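Local atomic coordinates of leucine-rich repeat protein (Bacteroides thetaiotaomicron, PDB entry 4ECN), a protein that is of unknown function but, as an extracellular protein with leucine-rich repeats and two DUF4458 domains, probably binds other proteins. Residues V99-P104 with I247-T252; T222-S227 with R231-T236; D536-A541 with E562-A567. All blocks are in the same frame, centred on the assembly; numbering follows the deposited sequence.

Interaction 1: residues V99-P104 with I247-T252; sequences VLLAGP and IDNKLT
Ala102 and Asn249 bring the two backbones together, their CA atoms 4.8 Å apart. The segments do not pair as neighbouring strands, because no main-chain hydrogen bond joins them. Strand 99-104 meets instead a type II beta turn running from Ile247 to Lys250, closed by the bond from Lys250 N to Ile247 O (3.2 Å). Asn249 holds the third position of this turn, with a positive phi of 55°, a conformation that glycine and asparagine tolerate well. The other edge of strand 99-104 is already engaged: backbone hydrogen bonds join Leu100 and Leu101 to Leu92, and Gly103 to Tyr90, in strand 83-93. Backbone hydrogen bonds of Asn249 with His130 and Lys250 with Thr132 hold the turn in the second DUF4458 domain, beside strand 130-139.

Among the side chains, that of Asn249 carries the contact. With CG anti to its own carbonyl carbon and beside the backbone N, the amide reaches the main chain of Leu100 to Ala102. Its OD1 accepts the peptide N-H of Ala102 at 3.1 Å, and the bond is fairly straight at hydrogen (159°). The N-H nevertheless comes from well above the carbonyl plane, 60° out of it, rather than onto a lone pair. At the amide's other end ND2 lies 3.3 Å from Leu100 O, but the angle is too poor for a hydrogen bond. Van der Waals contacts flank the amide: Ala102 CB stands 4.0 Å from Asn249 CA, while Val99 CG1 approaches Asn249 O at 3.9 Å. Ala102 also touches Trp210 of strand 202-212.

The chemistry is therefore one side-chain-to-backbone bond with modest van der Waals support, burying 191 Å². It links the two DUF4458 domains by satisfying a strand N-H directed at the turn, with no charge pairing across the two segments.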
loop_
_atom_site.group_PDB
_atom_site.type_symbol
_atom_site.label_atom_id
_atom_site.label_comp_id
_atom_site.label_asym_id
_atom_site.label_seq_id
_atom_site.Cartn_x
_atom_site.Cartn_y
_atom_site.Cartn_z
ATOM N N VAL A 99 -8.915 51.669 -29.998
ATOM C CA VAL A 99 -9.031 50.317 -29.407
ATOM C C VAL A 99 -10.231 50.288 -28.403
ATOM O O VAL A 99 -10.117 50.750 -27.259
ATOM C CB VAL A 99 -7.699 49.835 -28.743
ATOM C CG1 VAL A 99 -7.838 48.432 -28.146
ATOM C CG2 VAL A 99 -6.540 49.867 -29.736
ATOM N N LEU A 100 -11.371 49.721 -28.855
ATOM C CA LEU A 100 -12.614 49.601 -28.087
ATOM C C LEU A 100 -12.612 48.357 -27.171
ATOM O O LEU A 100 -13.429 48.302 -26.244
ATOM C CB LEU A 100 -13.805 49.533 -29.056
ATOM C CG LEU A 100 -15.132 50.118 -28.570
ATOM C CD1 LEU A 100 -15.079 51.651 -28.513
ATOM C CD2 LEU A 100 -16.247 49.737 -29.509
ATOM N N LEU A 101 -11.709 47.359 -27.440
ATOM C CA LEU A 101 -11.557 46.113 -26.663
ATOM C C LEU A 101 -10.240 45.385 -26.964
ATOM O O LEU A 101 -9.880 45.255 -28.131
ATOM C CB LEU A 101 -12.715 45.135 -26.940
ATOM C CG LEU A 101 -12.851 43.991 -25.946
ATOM C CD1 LEU A 101 -13.764 44.374 -24.811
ATOM C CD2 LEU A 101 -13.361 42.752 -26.620
ATOM N N ALA A 102 -9.552 44.876 -25.904
ATOM C CA ALA A 102 -8.341 44.033 -25.973
ATOM C C ALA A 102 -8.748 42.636 -25.578
ATOM O O ALA A 102 -8.889 42.345 -24.387
ATOM C CB ALA A 102 -7.221 44.572 -25.084
ATOM N N GLY A 103 -9.067 41.835 -26.593
ATOM C CA GLY A 103 -9.600 40.486 -26.463
ATOM C C GLY A 103 -8.605 39.355 -26.321
ATOM O O GLY A 103 -7.664 39.241 -27.110
ATOM N N PRO A 104 -8.827 38.460 -25.333
ATOM C CA PRO A 104 -7.933 37.300 -25.187
ATOM C C PRO A 104 -8.414 36.131 -26.052
ATOM O O PRO A 104 -9.619 35.959 -26.266
ATOM C CB PRO A 104 -8.012 36.988 -23.699
ATOM C CG PRO A 104 -9.363 37.533 -23.258
ATOM C CD PRO A 104 -9.906 38.440 -24.320
ATOM N N ILE A 247 -3.747 47.905 -17.341
ATOM C CA ILE A 247 -4.969 48.714 -17.392
ATOM C C ILE A 247 -5.858 48.178 -18.492
ATOM O O ILE A 247 -5.342 47.838 -19.554
ATOM C CB ILE A 247 -4.641 50.232 -17.600
ATOM C CG1 ILE A 247 -3.526 50.775 -16.655
ATOM C CG2 ILE A 247 -5.896 51.113 -17.592
ATOM C CD1 ILE A 247 -3.742 50.634 -15.145
ATOM N N ASP A 248 -7.183 48.146 -18.256
ATOM C CA ASP A 248 -8.201 47.674 -19.201
ATOM C C ASP A 248 -8.107 48.385 -20.565
ATOM O O ASP A 248 -8.069 49.622 -20.634
ATOM C CB ASP A 248 -9.621 47.874 -18.620
ATOM C CG ASP A 248 -10.787 47.347 -19.463
ATOM O OD1 ASP A 248 -10.566 46.422 -20.288
ATOM O OD2 ASP A 248 -11.936 47.783 -19.225
ATOM N N ASN A 249 -8.043 47.562 -21.647
ATOM C CA ASN A 249 -7.991 47.900 -23.087
ATOM C C ASN A 249 -6.812 48.875 -23.422
ATOM O O ASN A 249 -6.802 49.479 -24.500
ATOM C CB ASN A 249 -9.347 48.480 -23.566
ATOM C CG ASN A 249 -10.545 47.533 -23.376
ATOM O OD1 ASN A 249 -10.420 46.294 -23.253
ATOM N ND2 ASN A 249 -11.751 48.098 -23.355
ATOM N N LYS A 250 -5.780 48.915 -22.540
ATOM C CA LYS A 250 -4.558 49.717 -22.665
ATOM C C LYS A 250 -3.297 48.831 -22.568
ATOM O O LYS A 250 -3.321 47.799 -21.896
ATOM C CB LYS A 250 -4.502 50.827 -21.585
ATOM C CG LYS A 250 -5.639 51.856 -21.627
ATOM C CD LYS A 250 -5.603 52.759 -22.861
ATOM C CE LYS A 250 -6.781 53.700 -22.924
ATOM N NZ LYS A 250 -6.655 54.674 -24.044
ATOM N N LEU A 251 -2.187 49.264 -23.212
ATOM C CA LEU A 251 -0.904 48.548 -23.213
ATOM C C LEU A 251 0.094 49.100 -22.181
ATOM O O LEU A 251 0.444 50.282 -22.206
ATOM C CB LEU A 251 -0.243 48.597 -24.604
ATOM C CG LEU A 251 1.248 48.198 -24.685
ATOM C CD1 LEU A 251 1.428 46.702 -24.858
ATOM C CD2 LEU A 251 1.946 48.948 -25.788
ATOM N N THR A 252 0.605 48.205 -21.338
ATOM C CA THR A 252 1.659 48.509 -20.383
ATOM C C THR A 252 2.972 48.154 -21.089
ATOM O O THR A 252 3.104 47.058 -21.632
ATOM C CB THR A 252 1.415 47.782 -19.057
ATOM O OG1 THR A 252 0.125 48.166 -18.547
ATOM C CG2 THR A 252 2.533 48.042 -18.029
#

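Interaction 2: residues T222-S227 with R231-T236; sequences TTYSQS and RSELET
Backbone hydrogen bonds join Ser225 and Ser232 as an antiparallel hydrogen-bonded pair: each N donates to the other's O at 2.8 Å, with angles at hydrogen of 165° and 168°. Further along, Leu234 N donates to Thr223 O at 2.7 Å. Tyr224 pairs with Glu233 but Thr222 with Thr236, so strand 231-236 carries an extra residue, a beta bulge in which Leu234 and Glu235 face Thr223.

Polar side-chain bonds mark both ends. At the turn end Arg231 NE donates to Gln226 OE1 at 3.1 Å, almost within the guanidinium plane, while the amide stands nearly perpendicular to that plane; the bend of Gln226 at chi2 (89°) carries OE1 there. Arg231 also makes a cation-pi contact with Tyr157. At the other end the hydroxyls Thr222 OG1 and Thr236 OG1 are hydrogen-bonded at 3.2 Å. Lys272 reaches over to bond Thr236 OG1 and form a salt bridge with Glu233, while Tyr224 OH is held by Asp159.

Carbon contacts lie between these polar ends. Tyr224 CB meets Arg231 CG at 3.6 Å, and on the other face Leu234 CD2 packs on Ser225 CB at 3.7 Å.

The hairpin thus combines main-chain pairing, interrupted by a bulge, with polar side-chain ties at both ends, and the Lys272 contacts connect this DUF4458 domain to helix 266-280.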
loop_
_atom_site.group_PDB
_atom_site.type_symbol
_atom_site.label_atom_id
_atom_site.label_comp_id
_atom_site.label_asym_id
_atom_site.label_seq_id
_atom_site.Cartn_x
_atom_site.Cartn_y
_atom_site.Cartn_z
ATOM N N THR A 222 12.893 31.469 -18.009
ATOM C CA THR A 222 13.794 30.545 -18.678
ATOM C C THR A 222 14.236 31.246 -19.960
ATOM O O THR A 222 13.382 31.626 -20.771
ATOM C CB THR A 222 13.160 29.169 -18.899
ATOM O OG1 THR A 222 12.733 28.641 -17.645
ATOM C CG2 THR A 222 14.122 28.195 -19.522
ATOM N N THR A 223 15.555 31.481 -20.110
ATOM C CA THR A 223 16.092 32.104 -21.330
ATOM C C THR A 223 16.637 31.003 -22.267
ATOM O O THR A 223 17.092 29.956 -21.797
ATOM C CB THR A 223 17.159 33.174 -21.025
ATOM O OG1 THR A 223 18.115 32.643 -20.114
ATOM C CG2 THR A 223 16.564 34.457 -20.463
ATOM N N TYR A 224 16.575 31.250 -23.591
ATOM C CA TYR A 224 17.034 30.317 -24.621
ATOM C C TYR A 224 17.965 30.956 -25.663
ATOM O O TYR A 224 17.786 32.114 -26.040
ATOM C CB TYR A 224 15.839 29.718 -25.378
ATOM C CG TYR A 224 14.849 28.995 -24.501
ATOM C CD1 TYR A 224 15.025 27.653 -24.174
ATOM C CD2 TYR A 224 13.723 29.647 -24.006
ATOM C CE1 TYR A 224 14.124 26.988 -23.344
ATOM C CE2 TYR A 224 12.812 28.991 -23.183
ATOM C CZ TYR A 224 13.014 27.662 -22.855
ATOM O OH TYR A 224 12.111 27.022 -22.038
ATOM N N SER A 225 18.925 30.161 -26.167
ATOM C CA SER A 225 19.841 30.538 -27.248
ATOM C C SER A 225 19.488 29.723 -28.489
ATOM O O SER A 225 19.250 28.526 -28.364
ATOM C CB SER A 225 21.297 30.331 -26.838
ATOM O OG SER A 225 21.604 28.965 -26.611
ATOM N N GLN A 226 19.404 30.369 -29.669
ATOM C CA GLN A 226 19.059 29.698 -30.928
ATOM C C GLN A 226 20.302 29.606 -31.803
ATOM O O GLN A 226 21.012 30.603 -31.978
ATOM C CB GLN A 226 17.912 30.435 -31.665
ATOM C CG GLN A 226 17.243 29.660 -32.822
ATOM C CD GLN A 226 16.068 28.779 -32.418
ATOM O OE1 GLN A 226 15.135 29.191 -31.714
ATOM N NE2 GLN A 226 16.021 27.577 -32.963
ATOM N N SER A 227 20.572 28.388 -32.317
ATOM C CA SER A 227 21.677 28.045 -33.226
ATOM C C SER A 227 21.116 27.177 -34.349
ATOM O O SER A 227 20.880 25.971 -34.167
ATOM C CB SER A 227 22.823 27.355 -32.487
ATOM O OG SER A 227 23.888 27.019 -33.364
ATOM N N ARG A 231 17.208 25.203 -30.290
ATOM C CA ARG A 231 16.923 26.167 -29.225
ATOM C C ARG A 231 17.340 25.543 -27.896
ATOM O O ARG A 231 16.739 24.562 -27.471
ATOM C CB ARG A 231 15.443 26.568 -29.238
ATOM C CG ARG A 231 15.129 27.746 -28.350
ATOM C CD ARG A 231 13.642 27.986 -28.244
ATOM N NE ARG A 231 13.044 28.499 -29.481
ATOM C CZ ARG A 231 11.767 28.863 -29.596
ATOM N NH1 ARG A 231 10.940 28.760 -28.554
ATOM N NH2 ARG A 231 11.307 29.334 -30.747
ATOM N N SER A 232 18.394 26.081 -27.266
ATOM C CA SER A 232 18.956 25.542 -26.024
ATOM C C SER A 232 18.699 26.441 -24.802
ATOM O O SER A 232 18.754 27.664 -24.907
ATOM C CB SER A 232 20.459 25.343 -26.175
ATOM O OG SER A 232 20.748 24.500 -27.277
ATOM N N GLU A 233 18.469 25.802 -23.640
ATOM C CA GLU A 233 18.225 26.421 -22.336
ATOM C C GLU A 233 19.474 27.158 -21.838
ATOM O O GLU A 233 20.571 26.597 -21.879
ATOM C CB GLU A 233 17.838 25.313 -21.357
ATOM C CG GLU A 233 16.853 25.696 -20.273
ATOM C CD GLU A 233 15.897 24.568 -19.928
ATOM O OE1 GLU A 233 16.337 23.396 -19.871
ATOM O OE2 GLU A 233 14.697 24.855 -19.712
ATOM N N LEU A 234 19.328 28.414 -21.394
ATOM C CA LEU A 234 20.464 29.195 -20.899
ATOM C C LEU A 234 20.499 29.167 -19.368
ATOM O O LEU A 234 21.553 28.892 -18.796
ATOM C CB LEU A 234 20.410 30.631 -21.424
ATOM C CG LEU A 234 20.709 30.794 -22.912
ATOM C CD1 LEU A 234 20.394 32.189 -23.388
ATOM C CD2 LEU A 234 22.155 30.497 -23.200
ATOM N N GLU A 235 19.341 29.420 -18.715
ATOM C CA GLU A 235 19.149 29.404 -17.262
ATOM C C GLU A 235 17.663 29.443 -16.904
ATOM O O GLU A 235 16.831 29.848 -17.713
ATOM C CB GLU A 235 19.876 30.577 -16.561
ATOM C CG GLU A 235 19.204 31.931 -16.732
ATOM C CD GLU A 235 19.793 33.071 -15.931
ATOM O OE1 GLU A 235 20.384 32.811 -14.858
ATOM O OE2 GLU A 235 19.621 34.237 -16.356
ATOM N N THR A 236 17.353 29.079 -15.669
ATOM C CA THR A 236 16.010 29.130 -15.119
ATOM C C THR A 236 16.169 29.740 -13.747
ATOM O O THR A 236 17.010 29.282 -12.965
ATOM C CB THR A 236 15.305 27.749 -15.133
ATOM O OG1 THR A 236 15.311 27.211 -16.452
ATOM C CG2 THR A 236 13.871 27.837 -14.698
#

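Interaction 3: residues D536-A541 with E562-A567; sequences DWTRLA and EFPASA
This is a buried, apolar contact in the leucine-rich repeat region, where Trp537 of helix 530-542 packs on Phe563 and Pro564 in the loop leading to helix 566-569. The Phe-Pro pair fits the Leu-Pro step common in leucine-rich repeats, which follows the strand and asparagine turn. No hydrogen bond crosses between the segments, and 225 Å² is buried.

The evidence centres on the indole. Its CG is anti to the backbone N (chi1 -172°), which carries the ring system away from the helix to the neighbouring loop. There its benzo edge points into one face of the Phe563 ring in a T-shaped (edge-to-face) stack, with centroids 4.8 Å apart and planes at 67°. CH2 leads, lying 3.6 Å from Phe563 CE2 and displaced toward the rim of the phenyl ring. Pro564 takes a face of the indole: its CD sits 3.8 Å from the centroid of the six-membered ring and 29° off the normal, a CH-pi contact. Alongside it, Pro564 CG is 3.7 Å from Trp537 CD2. Thr538 and Pro564 run antiparallel alongside each other, OG1 to Pro564 CB being 3.5 Å, while that hydroxyl bonds Lys534 O within its own helix.

Phe553, Leu569 and Met572 gather round the same indole. Replacing Phe563 with an alanine would probably leave the benzo edge of Trp537 without its aromatic face and open a gap at the CH2 and CZ3 end of the indole. At the polar margin Glu562 forms salt bridges with Lys534 and Arg586, and Phe563 bonds to His587 through the backbone.

The chemistry implies that helix and loop are joined here by aromatic and proline surfaces, their relative placement probably governed by shape and C-H to pi contacts, with no charge pairing between the two segments.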
loop_
_atom_site.group_PDB
_atom_site.type_symbol
_atom_site.label_atom_id
_atom_site.label_comp_id
_atom_site.label_asym_id
_atom_site.label_seq_id
_atom_site.Cartn_x
_atom_site.Cartn_y
_atom_site.Cartn_z
ATOM N N ASP A 536 16.279 -18.128 -9.670
ATOM C CA ASP A 536 16.438 -16.770 -9.174
ATOM C C ASP A 536 16.812 -16.766 -7.689
ATOM O O ASP A 536 17.746 -16.048 -7.317
ATOM C CB ASP A 536 15.162 -15.957 -9.419
ATOM C CG ASP A 536 14.989 -15.423 -10.841
ATOM O OD1 ASP A 536 16.015 -15.326 -11.585
ATOM O OD2 ASP A 536 13.853 -15.003 -11.180
ATOM N N TRP A 537 16.142 -17.596 -6.864
ATOM C CA TRP A 537 16.453 -17.673 -5.440
ATOM C C TRP A 537 17.853 -18.275 -5.268
ATOM O O TRP A 537 18.641 -17.718 -4.503
ATOM C CB TRP A 537 15.383 -18.458 -4.662
ATOM C CG TRP A 537 15.518 -18.434 -3.150
ATOM C CD1 TRP A 537 16.432 -17.735 -2.407
ATOM C CD2 TRP A 537 14.711 -19.161 -2.208
ATOM N NE1 TRP A 537 16.258 -18.000 -1.071
ATOM C CE2 TRP A 537 15.202 -18.862 -0.917
ATOM C CE3 TRP A 537 13.614 -20.040 -2.330
ATOM C CZ2 TRP A 537 14.647 -19.422 0.241
ATOM C CZ3 TRP A 537 13.065 -20.588 -1.177
ATOM C CH2 TRP A 537 13.576 -20.277 0.085
ATOM N N THR A 538 18.195 -19.342 -6.029
ATOM C CA THR A 538 19.539 -19.933 -5.995
ATOM C C THR A 538 20.589 -18.858 -6.297
ATOM O O THR A 538 21.552 -18.754 -5.537
ATOM C CB THR A 538 19.706 -21.120 -6.968
ATOM O OG1 THR A 538 18.595 -22.003 -6.904
ATOM C CG2 THR A 538 20.957 -21.910 -6.695
ATOM N N ARG A 539 20.381 -18.031 -7.373
ATOM C CA ARG A 539 21.330 -16.977 -7.782
ATOM C C ARG A 539 21.542 -16.002 -6.634
ATOM O O ARG A 539 22.685 -15.743 -6.253
ATOM C CB ARG A 539 20.888 -16.228 -9.052
ATOM C CG ARG A 539 22.011 -15.353 -9.589
ATOM C CD ARG A 539 21.645 -14.510 -10.792
ATOM N NE ARG A 539 22.607 -13.411 -10.971
ATOM C CZ ARG A 539 22.466 -12.418 -11.850
ATOM N NH1 ARG A 539 21.407 -12.373 -12.652
ATOM N NH2 ARG A 539 23.378 -11.457 -11.924
ATOM N N LEU A 540 20.439 -15.536 -6.057
ATOM C CA LEU A 540 20.380 -14.611 -4.937
ATOM C C LEU A 540 21.191 -15.128 -3.721
ATOM O O LEU A 540 21.970 -14.372 -3.149
ATOM C CB LEU A 540 18.903 -14.434 -4.563
ATOM C CG LEU A 540 18.512 -13.146 -3.890
ATOM C CD1 LEU A 540 18.545 -11.978 -4.874
ATOM C CD2 LEU A 540 17.116 -13.267 -3.309
ATOM N N ALA A 541 21.043 -16.420 -3.372
ATOM C CA ALA A 541 21.740 -17.059 -2.250
ATOM C C ALA A 541 23.228 -17.263 -2.557
ATOM O O ALA A 541 24.075 -17.014 -1.700
ATOM C CB ALA A 541 21.087 -18.393 -1.938
ATOM N N GLU A 562 10.060 -26.347 -5.420
ATOM C CA GLU A 562 11.257 -26.858 -4.742
ATOM C C GLU A 562 12.152 -25.735 -4.185
ATOM O O GLU A 562 12.438 -24.771 -4.899
ATOM C CB GLU A 562 12.117 -27.709 -5.720
ATOM C CG GLU A 562 11.478 -28.973 -6.259
ATOM C CD GLU A 562 12.174 -29.600 -7.455
ATOM O OE1 GLU A 562 13.424 -29.701 -7.455
ATOM O OE2 GLU A 562 11.456 -30.036 -8.382
ATOM N N PHE A 563 12.678 -25.912 -2.960
ATOM C CA PHE A 563 13.647 -24.993 -2.379
ATOM C C PHE A 563 15.009 -25.184 -3.018
ATOM O O PHE A 563 15.369 -26.326 -3.291
ATOM C CB PHE A 563 13.762 -25.209 -0.863
ATOM C CG PHE A 563 12.915 -24.329 0.029
ATOM C CD1 PHE A 563 11.593 -24.038 -0.300
ATOM C CD2 PHE A 563 13.397 -23.892 1.254
ATOM C CE1 PHE A 563 10.811 -23.234 0.531
ATOM C CE2 PHE A 563 12.605 -23.108 2.093
ATOM C CZ PHE A 563 11.326 -22.767 1.718
ATOM N N PRO A 564 15.814 -24.104 -3.222
ATOM C CA PRO A 564 17.177 -24.287 -3.749
ATOM C C PRO A 564 18.015 -25.248 -2.909
ATOM O O PRO A 564 17.691 -25.477 -1.755
ATOM C CB PRO A 564 17.770 -22.870 -3.656
ATOM C CG PRO A 564 16.611 -21.947 -3.690
ATOM C CD PRO A 564 15.543 -22.677 -2.935
ATOM N N ALA A 565 19.104 -25.790 -3.486
ATOM C CA ALA A 565 20.064 -26.679 -2.829
ATOM C C ALA A 565 20.489 -26.118 -1.475
ATOM O O ALA A 565 20.751 -24.911 -1.363
ATOM C CB ALA A 565 21.278 -26.859 -3.718
ATOM N N SER A 566 20.507 -26.980 -0.438
ATOM C CA SER A 566 20.853 -26.595 0.931
ATOM C C SER A 566 22.173 -25.802 1.001
ATOM O O SER A 566 22.207 -24.752 1.639
ATOM C CB SER A 566 20.955 -27.823 1.820
ATOM O OG SER A 566 21.364 -27.440 3.118
ATOM N N ALA A 567 23.221 -26.262 0.292
ATOM C CA ALA A 567 24.542 -25.632 0.291
ATOM C C ALA A 567 24.487 -24.145 -0.102
ATOM O O ALA A 567 25.403 -23.388 0.247
ATOM C CB ALA A 567 25.465 -26.374 -0.652
#

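Interactions 1 and 2 belong to the N-terminal beta-rich part and both reach the sheet of the second DUF4458 domain, with centres about 31 Å apart and nearest atoms about 18 Å apart. The segments of interaction 1 are 143 residues apart at their closest ends, and it joins that domain to the first; the hairpin of interaction 2 falls between them, on strands 214-227 and 230-238. Interaction 3 follows both along the chain, in the leucine-rich repeats. Its centre lies about 54 Å from that of interaction 2 and about 75 Å from that of interaction 1. The three therefore sample a domain junction, a domain's internal sheet and the repeat array of one elongated chain, without touching one another.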